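Local coordinates for protein aldehyde dehydrogenase (Staphylococcus aureus, PDB 6K10) that catalyses the NAD-dependent oxidation of 4,4'-diaponeurosporen-4-al to 4,4'-diaponeurosporenoic acid, a step in the biosynthesis of the carotenoid staphyloxanthin, at residues Thr114-Ala119 with Gln181-Leu186; Tyr190-Gly195 with Gly420-Lys425; Glu277-Asn282 with Pro287-Ile292; Gln281-Ser286 with Ile325-Leu330. The protein carries 1 engineered substitution. One frame throughout, in Å; residues are numbered along the deposited sequence.

Interaction 1: residues Thr114-Ala119 with Gln181-Leu186; sequences TVLIIA and QTLIHL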
# COMPACT_ATOMS: atom_id res chain seq x y z
N THR A 114 -12.32 1.59 11.47
CA THR A 114 -13.32 0.57 11.21
C THR A 114 -13.10 0.04 9.79
O THR A 114 -13.14 0.82 8.83
CB THR A 114 -14.73 1.14 11.36
OG1 THR A 114 -14.92 1.59 12.71
CG2 THR A 114 -15.78 0.09 11.03
N VAL A 115 -12.88 -1.26 9.67
CA VAL A 115 -12.45 -1.86 8.41
C VAL A 115 -13.49 -2.87 7.94
O VAL A 115 -14.30 -3.39 8.71
CB VAL A 115 -11.06 -2.52 8.52
CG1 VAL A 115 -10.06 -1.54 9.11
CG2 VAL A 115 -11.13 -3.79 9.35
N LEU A 116 -13.44 -3.16 6.64
CA LEU A 116 -14.33 -4.10 5.98
C LEU A 116 -13.52 -5.26 5.42
O LEU A 116 -12.49 -5.04 4.78
CB LEU A 116 -15.11 -3.41 4.85
CG LEU A 116 -16.01 -4.30 3.99
CD1 LEU A 116 -17.06 -5.02 4.84
CD2 LEU A 116 -16.67 -3.49 2.89
N ILE A 117 -13.99 -6.48 5.67
CA ILE A 117 -13.34 -7.69 5.18
C ILE A 117 -14.37 -8.48 4.38
O ILE A 117 -15.41 -8.87 4.91
CB ILE A 117 -12.77 -8.54 6.33
CG1 ILE A 117 -11.66 -7.77 7.05
CG2 ILE A 117 -12.26 -9.87 5.80
CD1 ILE A 117 -11.17 -8.45 8.30
N ILE A 118 -14.07 -8.71 3.10
CA ILE A 118 -14.93 -9.47 2.20
C ILE A 118 -14.22 -10.77 1.85
O ILE A 118 -13.06 -10.75 1.41
CB ILE A 118 -15.26 -8.67 0.92
CG1 ILE A 118 -15.94 -7.35 1.27
CG2 ILE A 118 -16.12 -9.50 -0.02
CD1 ILE A 118 -15.95 -6.36 0.12
N ALA A 119 -14.91 -11.89 2.02
CA ALA A 119 -14.28 -13.18 1.78
C ALA A 119 -15.08 -14.01 0.79
O ALA A 119 -16.32 -13.99 0.82
CB ALA A 119 -14.13 -13.97 3.08
N GLN A 181 -22.72 -4.44 -1.85
CA GLN A 181 -22.92 -3.11 -2.43
C GLN A 181 -23.16 -2.07 -1.34
O GLN A 181 -22.59 -0.97 -1.38
CB GLN A 181 -24.09 -3.14 -3.40
CG GLN A 181 -24.01 -2.11 -4.51
CD GLN A 181 -22.99 -2.47 -5.57
OE1 GLN A 181 -22.03 -1.74 -5.79
NE2 GLN A 181 -23.20 -3.60 -6.23
N THR A 182 -23.99 -2.40 -0.35
CA THR A 182 -24.26 -1.47 0.74
C THR A 182 -23.00 -1.17 1.53
O THR A 182 -22.77 -0.03 1.95
CB THR A 182 -25.35 -2.03 1.65
OG1 THR A 182 -26.53 -2.29 0.88
CG2 THR A 182 -25.68 -1.05 2.76
N LEU A 183 -22.16 -2.18 1.74
CA LEU A 183 -20.99 -2.02 2.60
C LEU A 183 -19.90 -1.20 1.92
O LEU A 183 -19.28 -0.34 2.56
CB LEU A 183 -20.45 -3.38 3.02
CG LEU A 183 -21.30 -4.12 4.06
CD1 LEU A 183 -21.00 -5.61 4.05
CD2 LEU A 183 -21.05 -3.53 5.43
N ILE A 184 -19.64 -1.44 0.63
CA ILE A 184 -18.52 -0.79 -0.04
C ILE A 184 -18.76 0.69 -0.32
O ILE A 184 -17.81 1.41 -0.63
CB ILE A 184 -18.17 -1.51 -1.36
CG1 ILE A 184 -19.38 -1.56 -2.30
CG2 ILE A 184 -17.65 -2.91 -1.07
CD1 ILE A 184 -19.09 -2.26 -3.61
N HIS A 185 -20.00 1.16 -0.22
CA HIS A 185 -20.30 2.58 -0.37
C HIS A 185 -20.25 3.34 0.94
O HIS A 185 -20.43 4.56 0.94
CB HIS A 185 -21.68 2.76 -1.02
CG HIS A 185 -21.71 2.37 -2.47
ND1 HIS A 185 -20.87 2.93 -3.41
CD2 HIS A 185 -22.49 1.48 -3.14
CE1 HIS A 185 -21.12 2.40 -4.59
NE2 HIS A 185 -22.10 1.52 -4.45
N LEU A 186 -20.02 2.65 2.06
CA LEU A 186 -19.85 3.28 3.36
C LEU A 186 -18.40 3.70 3.56
O LEU A 186 -17.48 3.01 3.10
CB LEU A 186 -20.29 2.34 4.47
CG LEU A 186 -21.78 1.99 4.48
CD1 LEU A 186 -22.09 0.97 5.56
CD2 LEU A 186 -22.61 3.25 4.67

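Interaction 2: residues Tyr190-Gly195 with Gly420-Lys425; sequences YVFFTG and GRYHGK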
# COMPACT_ATOMS: atom_id res chain seq x y z
N TYR A 190 -10.74 1.17 5.92
CA TYR A 190 -9.96 0.26 5.09
C TYR A 190 -10.89 -0.82 4.56
O TYR A 190 -11.85 -1.21 5.24
CB TYR A 190 -8.80 -0.36 5.87
CG TYR A 190 -7.66 -0.83 4.99
CD1 TYR A 190 -7.70 -2.08 4.38
CD2 TYR A 190 -6.56 -0.02 4.75
CE1 TYR A 190 -6.66 -2.51 3.57
CE2 TYR A 190 -5.53 -0.43 3.94
CZ TYR A 190 -5.58 -1.68 3.35
OH TYR A 190 -4.54 -2.08 2.55
N VAL A 191 -10.61 -1.29 3.35
CA VAL A 191 -11.38 -2.37 2.74
C VAL A 191 -10.41 -3.47 2.31
O VAL A 191 -9.45 -3.21 1.58
CB VAL A 191 -12.20 -1.89 1.53
CG1 VAL A 191 -12.84 -3.06 0.82
CG2 VAL A 191 -13.27 -0.90 1.99
N PHE A 192 -10.66 -4.70 2.77
CA PHE A 192 -9.87 -5.87 2.42
C PHE A 192 -10.77 -6.83 1.65
O PHE A 192 -11.81 -7.25 2.17
CB PHE A 192 -9.29 -6.54 3.67
CG PHE A 192 -8.31 -7.65 3.37
CD1 PHE A 192 -8.74 -8.87 2.87
CD2 PHE A 192 -6.95 -7.47 3.58
CE1 PHE A 192 -7.85 -9.89 2.60
CE2 PHE A 192 -6.05 -8.49 3.31
CZ PHE A 192 -6.50 -9.69 2.81
N PHE A 193 -10.38 -7.17 0.42
CA PHE A 193 -11.21 -7.97 -0.47
C PHE A 193 -10.41 -9.10 -1.09
O PHE A 193 -9.32 -8.88 -1.62
CB PHE A 193 -11.82 -7.10 -1.58
CG PHE A 193 -12.43 -7.90 -2.69
CD1 PHE A 193 -13.74 -8.35 -2.60
CD2 PHE A 193 -11.70 -8.21 -3.83
CE1 PHE A 193 -14.30 -9.09 -3.61
CE2 PHE A 193 -12.26 -8.95 -4.84
CZ PHE A 193 -13.56 -9.39 -4.74
N THR A 194 -10.96 -10.32 -1.02
CA THR A 194 -10.48 -11.46 -1.78
C THR A 194 -11.63 -11.99 -2.62
O THR A 194 -12.72 -12.24 -2.09
CB THR A 194 -9.96 -12.58 -0.86
OG1 THR A 194 -8.91 -12.07 -0.03
CG2 THR A 194 -9.41 -13.75 -1.67
N GLY A 195 -11.40 -12.14 -3.92
CA GLY A 195 -12.44 -12.67 -4.79
C GLY A 195 -12.11 -12.48 -6.25
O GLY A 195 -10.94 -12.41 -6.64
N GLY A 420 -1.64 -5.00 -2.69
CA GLY A 420 -1.55 -5.25 -1.27
C GLY A 420 -1.17 -6.69 -0.98
O GLY A 420 -1.05 -7.53 -1.87
N ARG A 421 -0.98 -6.98 0.31
CA ARG A 421 -0.47 -8.28 0.73
C ARG A 421 -0.78 -8.51 2.20
O ARG A 421 -1.09 -7.58 2.93
CB ARG A 421 1.04 -8.37 0.48
CG ARG A 421 1.86 -7.57 1.49
CD ARG A 421 2.57 -6.40 0.84
NE ARG A 421 3.44 -5.70 1.78
CZ ARG A 421 4.76 -5.62 1.65
NH1 ARG A 421 5.48 -4.97 2.55
NH2 ARG A 421 5.35 -6.21 0.63
N TYR A 422 -0.71 -9.77 2.61
CA TYR A 422 -0.94 -10.12 4.02
C TYR A 422 -0.27 -11.46 4.31
O TYR A 422 0.58 -11.92 3.55
CB TYR A 422 -2.44 -10.11 4.36
CG TYR A 422 -3.29 -11.22 3.77
CD1 TYR A 422 -3.42 -11.38 2.40
CD2 TYR A 422 -4.01 -12.08 4.60
CE1 TYR A 422 -4.21 -12.39 1.86
CE2 TYR A 422 -4.80 -13.09 4.07
CZ TYR A 422 -4.90 -13.24 2.71
OH TYR A 422 -5.69 -14.24 2.18
N HIS A 423 -0.71 -12.09 5.42
CA HIS A 423 -0.06 -13.20 6.12
C HIS A 423 0.96 -12.71 7.14
O HIS A 423 1.76 -11.81 6.85
CB HIS A 423 0.61 -14.21 5.19
CG HIS A 423 -0.35 -15.07 4.44
ND1 HIS A 423 0.05 -16.11 3.63
CD2 HIS A 423 -1.71 -15.03 4.36
CE1 HIS A 423 -1.01 -16.69 3.10
NE2 HIS A 423 -2.09 -16.05 3.52
N GLY A 424 0.93 -13.31 8.33
CA GLY A 424 1.91 -12.97 9.36
C GLY A 424 1.84 -11.51 9.73
O GLY A 424 0.76 -10.94 9.91
N LYS A 425 3.02 -10.88 9.85
CA LYS A 425 3.08 -9.46 10.18
C LYS A 425 2.49 -8.59 9.07
O LYS A 425 2.03 -7.48 9.35
CB LYS A 425 4.52 -9.06 10.49
CG LYS A 425 4.66 -7.62 10.97
CD LYS A 425 6.07 -7.27 11.40
CE LYS A 425 6.14 -5.84 11.92
NZ LYS A 425 5.95 -4.84 10.83
O HOH W 1 -6.59 -13.50 -0.05

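Interaction 3: residues Glu277-Asn282 with Pro287-Ile292; sequences EFYGQN and PDYGRI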
# COMPACT_ATOMS: atom_id res chain seq x y z
N GLU A 277 -2.20 -42.64 -7.55
CA GLU A 277 -1.59 -42.80 -6.23
C GLU A 277 -2.33 -41.98 -5.18
O GLU A 277 -2.53 -42.44 -4.05
CB GLU A 277 -0.12 -42.39 -6.29
CG GLU A 277 0.77 -43.34 -7.07
CD GLU A 277 2.14 -42.75 -7.36
OE1 GLU A 277 2.30 -41.52 -7.21
OE2 GLU A 277 3.05 -43.52 -7.72
N PHE A 278 -2.73 -40.76 -5.54
CA PHE A 278 -3.43 -39.88 -4.61
C PHE A 278 -4.81 -40.42 -4.27
O PHE A 278 -5.17 -40.55 -3.09
CB PHE A 278 -3.58 -38.48 -5.21
CG PHE A 278 -2.36 -37.62 -5.11
CD1 PHE A 278 -1.12 -38.15 -4.82
CD2 PHE A 278 -2.47 -36.25 -5.32
CE1 PHE A 278 -0.01 -37.34 -4.74
CE2 PHE A 278 -1.36 -35.43 -5.24
CZ PHE A 278 -0.13 -35.97 -4.95
N TYR A 279 -5.60 -40.74 -5.29
CA TYR A 279 -7.03 -40.87 -5.15
C TYR A 279 -7.59 -42.23 -5.56
O TYR A 279 -8.79 -42.45 -5.36
CB TYR A 279 -7.74 -39.78 -5.97
CG TYR A 279 -7.29 -38.36 -5.66
CD1 TYR A 279 -7.43 -37.82 -4.39
CD2 TYR A 279 -6.74 -37.56 -6.66
CE1 TYR A 279 -7.03 -36.53 -4.11
CE2 TYR A 279 -6.34 -36.26 -6.39
CZ TYR A 279 -6.48 -35.75 -5.11
OH TYR A 279 -6.08 -34.46 -4.84
N GLY A 280 -6.79 -43.12 -6.11
CA GLY A 280 -7.28 -44.44 -6.48
C GLY A 280 -7.91 -44.47 -7.86
O GLY A 280 -7.88 -43.49 -8.62
N GLN A 281 -8.50 -45.62 -8.18
CA GLN A 281 -9.08 -45.81 -9.51
C GLN A 281 -10.47 -45.20 -9.63
O GLN A 281 -10.87 -44.78 -10.72
CB GLN A 281 -9.11 -47.30 -9.86
CG GLN A 281 -9.80 -47.62 -11.19
CD GLN A 281 -9.09 -47.02 -12.39
OE1 GLN A 281 -7.89 -46.76 -12.36
NE2 GLN A 281 -9.84 -46.78 -13.46
N ASN A 282 -11.22 -45.13 -8.53
CA ASN A 282 -12.52 -44.46 -8.51
C ASN A 282 -12.38 -43.23 -7.63
O ASN A 282 -12.61 -43.27 -6.42
CB ASN A 282 -13.62 -45.39 -8.01
CG ASN A 282 -15.00 -44.79 -8.17
OD1 ASN A 282 -15.16 -43.72 -8.75
ND2 ASN A 282 -16.01 -45.49 -7.66
N PRO A 287 -11.88 -40.22 -0.07
CA PRO A 287 -12.25 -39.27 0.99
C PRO A 287 -11.33 -38.06 1.08
O PRO A 287 -11.51 -37.23 1.97
CB PRO A 287 -12.15 -40.12 2.25
CG PRO A 287 -10.99 -41.02 1.96
CD PRO A 287 -11.07 -41.33 0.47
N ASP A 288 -10.35 -37.96 0.18
CA ASP A 288 -9.35 -36.90 0.21
C ASP A 288 -9.59 -35.85 -0.87
O ASP A 288 -8.75 -34.97 -1.06
CB ASP A 288 -7.96 -37.50 0.05
CG ASP A 288 -7.64 -38.52 1.12
OD1 ASP A 288 -8.12 -38.34 2.26
OD2 ASP A 288 -6.94 -39.50 0.82
N TYR A 289 -10.72 -35.93 -1.57
CA TYR A 289 -10.96 -35.10 -2.74
C TYR A 289 -12.27 -34.35 -2.57
O TYR A 289 -13.28 -34.93 -2.16
CB TYR A 289 -10.98 -35.96 -4.01
CG TYR A 289 -11.14 -35.16 -5.27
CD1 TYR A 289 -10.17 -34.25 -5.66
CD2 TYR A 289 -12.25 -35.32 -6.08
CE1 TYR A 289 -10.31 -33.51 -6.82
CE2 TYR A 289 -12.40 -34.60 -7.24
CZ TYR A 289 -11.42 -33.69 -7.60
OH TYR A 289 -11.58 -32.98 -8.76
N GLY A 290 -12.25 -33.06 -2.91
CA GLY A 290 -13.36 -32.16 -2.64
C GLY A 290 -14.38 -32.11 -3.76
O GLY A 290 -14.34 -32.87 -4.73
N ARG A 291 -15.32 -31.17 -3.61
CA ARG A 291 -16.44 -31.01 -4.52
C ARG A 291 -16.60 -29.54 -4.89
O ARG A 291 -16.07 -28.65 -4.22
CB ARG A 291 -17.75 -31.54 -3.92
CG ARG A 291 -17.72 -33.02 -3.56
CD ARG A 291 -17.65 -33.88 -4.81
NE ARG A 291 -17.75 -35.31 -4.52
CZ ARG A 291 -16.70 -36.09 -4.27
NH1 ARG A 291 -15.48 -35.58 -4.27
NH2 ARG A 291 -16.88 -37.38 -4.02
N ILE A 292 -17.36 -29.30 -5.96
CA ILE A 292 -17.58 -27.94 -6.45
C ILE A 292 -18.60 -27.24 -5.56
O ILE A 292 -19.54 -27.86 -5.04
CB ILE A 292 -18.03 -27.98 -7.92
CG1 ILE A 292 -17.06 -28.83 -8.75
CG2 ILE A 292 -18.10 -26.58 -8.50
CD1 ILE A 292 -15.61 -28.39 -8.64
O HOH W 2 -7.38 -40.81 -1.45

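Interaction 4: residues Gln281-Ser286 with Ile325-Leu330; sequences QNIQQS and IEPTLL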
# COMPACT_ATOMS: atom_id res chain seq x y z
N GLN A 281 -8.50 -45.62 -8.18
CA GLN A 281 -9.08 -45.81 -9.51
C GLN A 281 -10.47 -45.20 -9.63
O GLN A 281 -10.87 -44.78 -10.72
CB GLN A 281 -9.11 -47.30 -9.86
CG GLN A 281 -9.80 -47.62 -11.19
CD GLN A 281 -9.09 -47.02 -12.39
OE1 GLN A 281 -7.89 -46.76 -12.36
NE2 GLN A 281 -9.84 -46.78 -13.46
N ASN A 282 -11.22 -45.13 -8.53
CA ASN A 282 -12.52 -44.46 -8.51
C ASN A 282 -12.38 -43.23 -7.63
O ASN A 282 -12.61 -43.27 -6.42
CB ASN A 282 -13.62 -45.39 -8.01
CG ASN A 282 -15.00 -44.79 -8.17
OD1 ASN A 282 -15.16 -43.72 -8.75
ND2 ASN A 282 -16.01 -45.49 -7.66
N ILE A 283 -11.98 -42.11 -8.25
CA ILE A 283 -11.68 -40.90 -7.50
C ILE A 283 -12.92 -40.34 -6.81
O ILE A 283 -12.82 -39.66 -5.79
CB ILE A 283 -11.02 -39.86 -8.44
CG1 ILE A 283 -9.72 -40.43 -9.01
CG2 ILE A 283 -10.73 -38.56 -7.71
CD1 ILE A 283 -9.10 -39.58 -10.10
N GLN A 284 -14.11 -40.65 -7.34
CA GLN A 284 -15.34 -40.23 -6.67
C GLN A 284 -15.48 -40.87 -5.29
O GLN A 284 -16.20 -40.34 -4.44
CB GLN A 284 -16.56 -40.55 -7.53
CG GLN A 284 -17.83 -39.84 -7.07
CD GLN A 284 -18.98 -39.98 -8.04
OE1 GLN A 284 -18.79 -40.33 -9.21
NE2 GLN A 284 -20.19 -39.70 -7.57
N GLN A 285 -14.81 -42.00 -5.06
CA GLN A 285 -14.86 -42.68 -3.77
C GLN A 285 -13.75 -42.24 -2.82
O GLN A 285 -13.74 -42.68 -1.67
CB GLN A 285 -14.78 -44.20 -3.98
N SER A 286 -12.84 -41.38 -3.26
CA SER A 286 -11.73 -40.96 -2.41
C SER A 286 -12.22 -39.99 -1.34
O SER A 286 -12.90 -39.02 -1.66
CB SER A 286 -10.62 -40.31 -3.24
OG SER A 286 -9.68 -39.66 -2.41
N ILE A 325 -16.60 -33.36 -9.87
CA ILE A 325 -15.88 -33.33 -11.14
C ILE A 325 -14.54 -34.01 -10.93
O ILE A 325 -13.77 -33.62 -10.05
CB ILE A 325 -15.69 -31.90 -11.67
CG1 ILE A 325 -17.06 -31.29 -11.98
CG2 ILE A 325 -14.82 -31.91 -12.92
CD1 ILE A 325 -16.99 -29.96 -12.63
N GLU A 326 -14.28 -35.04 -11.73
CA GLU A 326 -13.06 -35.82 -11.62
C GLU A 326 -11.85 -34.98 -12.03
O GLU A 326 -11.96 -34.11 -12.90
CB GLU A 326 -13.16 -37.06 -12.51
CG GLU A 326 -12.05 -38.07 -12.36
CD GLU A 326 -12.17 -39.21 -13.34
OE1 GLU A 326 -11.53 -40.26 -13.12
OE2 GLU A 326 -12.92 -39.07 -14.33
N PRO A 327 -10.69 -35.20 -11.41
CA PRO A 327 -9.46 -34.60 -11.92
C PRO A 327 -9.27 -34.91 -13.39
O PRO A 327 -9.32 -36.07 -13.81
CB PRO A 327 -8.37 -35.25 -11.06
CG PRO A 327 -9.05 -35.49 -9.76
CD PRO A 327 -10.48 -35.88 -10.12
N THR A 328 -9.07 -33.87 -14.19
CA THR A 328 -9.09 -33.98 -15.64
C THR A 328 -7.86 -33.31 -16.23
O THR A 328 -7.55 -32.16 -15.89
CB THR A 328 -10.36 -33.36 -16.22
OG1 THR A 328 -11.51 -33.97 -15.62
CG2 THR A 328 -10.41 -33.55 -17.73
N LEU A 329 -7.18 -34.02 -17.12
CA LEU A 329 -6.05 -33.48 -17.87
C LEU A 329 -6.45 -33.30 -19.33
O LEU A 329 -7.16 -34.15 -19.90
CB LEU A 329 -4.83 -34.41 -17.78
CG LEU A 329 -4.36 -34.84 -16.39
CD1 LEU A 329 -3.13 -35.73 -16.50
CD2 LEU A 329 -4.07 -33.63 -15.52
N LEU A 330 -6.00 -32.21 -19.94
CA LEU A 330 -6.27 -31.92 -21.34
C LEU A 330 -4.96 -31.78 -22.10
O LEU A 330 -4.01 -31.16 -21.60
CB LEU A 330 -7.09 -30.64 -21.50
CG LEU A 330 -8.39 -30.48 -20.72
CD1 LEU A 330 -8.93 -29.08 -20.92
CD2 LEU A 330 -9.40 -31.53 -21.14

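Interaction 1: residues Thr114-Ala119 with Gln181-Leu186
Leu116 swings CG opposite its backbone N (chi1 175°) and thereby sends both methyls out of the strand onto Leu183, while Ile184, with CG1 wedged between its own N and carbonyl carbon (chi1 58°), turns its CG2 branch to the strand. The closest approach is Leu116 CD2 to Leu183 CB, 3.8 Å, so this methyl lies against the root of the helical leucine rather than its tip. The other methyl, Leu116 CD1, meets Leu183 CD1 at 4.1 Å, and the two side chains pass at a slant. Ile184 CG2 serves two partners: it touches Leu116 CD2 at 4.1 Å and Ile118 CD1 at 4.0 Å, the two isoleucines crossing nearly at right angles. All four side chains are buried and the contact is wholly apolar. Strand 104-118 runs parallel to strands 141-145 and 190-194 in the Rossmann-type sheet of the NAD-binding domain, and helix 177-184 belongs to the crossover connection that carries the chain from strand 170-172 to strand 190-194. Leu116 and Ile118 therefore present one face of the sheet to this helix, whereas the alternating Val115 and Ile117 face helix 126-138. Ile11 of helix 10-23 and Phe188 also pack on Leu183, and Ile202 and Ala206 of helix 197-209 on Ile184.

Interaction 2: residues Tyr190-Gly195 with Gly420-Lys425
Phe192 drives its ring edge into one face of the Tyr422 ring, with CZ standing 3.5 Å above the plane over the ring centre; the opposite face of Tyr422 carries CD2 of its chain neighbour His423, nearer the rim. The phenol is thus held between the edge of Phe192 and CD2 of His423. This is a T-shaped pair, the planes at 82° and the centroids of the Phe192 and Tyr422 rings 4.8 Å apart. The tightest approach, Phe192 CZ to Tyr422 CD1, is 3.5 Å, and Phe192 CE2 follows over Tyr422 CG at 3.9 Å. Tyr422 reaches this place from a loop by setting CG between its backbone N and carbonyl carbon (chi1 71°), which stands the ring across the phenylalanine. Beyond the rings the contact turns polar. Water 1 donates to Thr194 OG1 at 2.7 Å and makes a short 2.5 Å bond to Tyr422 OH, bridging hydroxyls that are themselves 4.5 Å apart. Strand 190-194 lies in the Rossmann-type sheet between strands 104-118 and 214-217; Leu127 and Glu130 of helix 126-138 pack against Tyr422. Just before it in the loop, Arg421 forms a salt bridge with Glu434 of the second subunit. The side chain of Tyr422 comes within about 3 Å of that of Glu217, a predicted active-site residue. An aromatic grip with a water-linked hydroxyl end therefore borders the probable catalytic centre, fixing the plane of the phenol while its oxygen is linked through one water to Thr194.

Interaction 3: residues Glu277-Asn282 with Pro287-Ile292
An edge-to-face tyrosine pair, Tyr279 with Tyr289, supplemented by a water bridge, ties the C-terminal end of helix 264-279 to the loop that follows it. The edge of Tyr289 is turned toward the face of Tyr279, with ring centroids 5.2 Å apart and planes at 57°, well short of perpendicular. Tyr289 CD1 sits 4.0 Å above the Tyr279 plane, toward its rim, while Phe278 CB covers the opposite face over the centre. Placing CG opposite the backbone N (chi1 -176°) turns the Tyr289 side chain across Tyr279, and its CB also touches Tyr279 CE1 at 4.0 Å. The same CE1 is 3.8 Å from Asp288 O, which lies at the ring edge. Water 2 spends both protons here, giving one to Phe278 O at 2.8 Å and one to Asp288 OD2 at 2.7 Å; it thus joins a carbonyl in the last turn of the helix to a buried carboxylate. Asp288 OD2 also accepts a bond from Tyr453 N of the second subunit, so the loop contributes to the dimer interface. Gly280, with phi 86°, breaks the helix just after Tyr279. Among its neighbours, Tyr279 packs on Phe244 and Phe278 on Cys240 of helix 232-244, while Tyr289 leans on strand 324-330 through Tyr324 and Pro327 and hydrogen-bonds through its OH to Ile325 O.

Interaction 4: residues Gln281-Ser286 with Ile325-Leu330
Apolar contact joins Ile283 to Pro327, and it comes from two branches of the isoleucine. Ile283 CG2 approaches Pro327 CD at 3.6 Å and Pro327 CG at 4.1 Å, while Ile283 CD1, reached along the other branch, is 3.9 Å from Pro327 CD. CG2 lies opposite the backbone N of Ile283 (chi1 -60° for the CG1 branch), which spreads the two methyls so that both rest on the pyrrolidine ring. The same CD1 also meets the chain of Glu326, 4.0 Å from Glu326 CG and 3.9 Å from Glu326 OE1. This second contact is van der Waals packing against an extended glutamate that crosses Ile283 at about a right angle; its polar end is engaged through Glu326 OE2, hydrogen-bonded to His317 ND1. Hydrogen bonds shape each segment separately. In the 3-10 turn at 283-285, Gln285 N bonds to Asn282 O and Ser286 N to Ile283 O, holding the backbone that presents Ile283. On the other side Thr328 OG1 donates to Glu326 O at 2.8 Å, from well above the carbonyl plane, spanning Pro327; the same hydroxyl is hydrogen-bonded to Gly316 N. Tyr289 and Arg276 of helix 264-279 also pack on Ile283, the tyrosine from the loop after that helix. Strand 324-330 runs parallel to strand 348-354 and antiparallel to 312-314 and 318-319, with Leu329 touching Leu271 of helix 264-279 and Thr328 touching Leu305 of helix 295-307.

How the interactions relate
Interactions 1 and 2 share the Rossmann-type sheet, their centres 13 Å apart: the backbones of strands 104-118 and 190-194 probably hydrogen-bond at Leu116 O to Phe192 N, 2.7 Å, and Ile118 N to Phe192 O, 2.8 Å. Interaction 2 is the one beside the predicted active site, with Thr194 about 6 Å from the engineered Ser251 between side chains. Interactions 3 and 4, with centres 6 Å apart, adjoin through Tyr289, whose OH lies 2.6 Å from Ile325 O. They sit within the loop closed by interaction 2, yet their centres are 31 and 33 Å from its centre, away from the predicted active-site residues; of the two, interaction 4 includes a strand of the second sheet, 324-330.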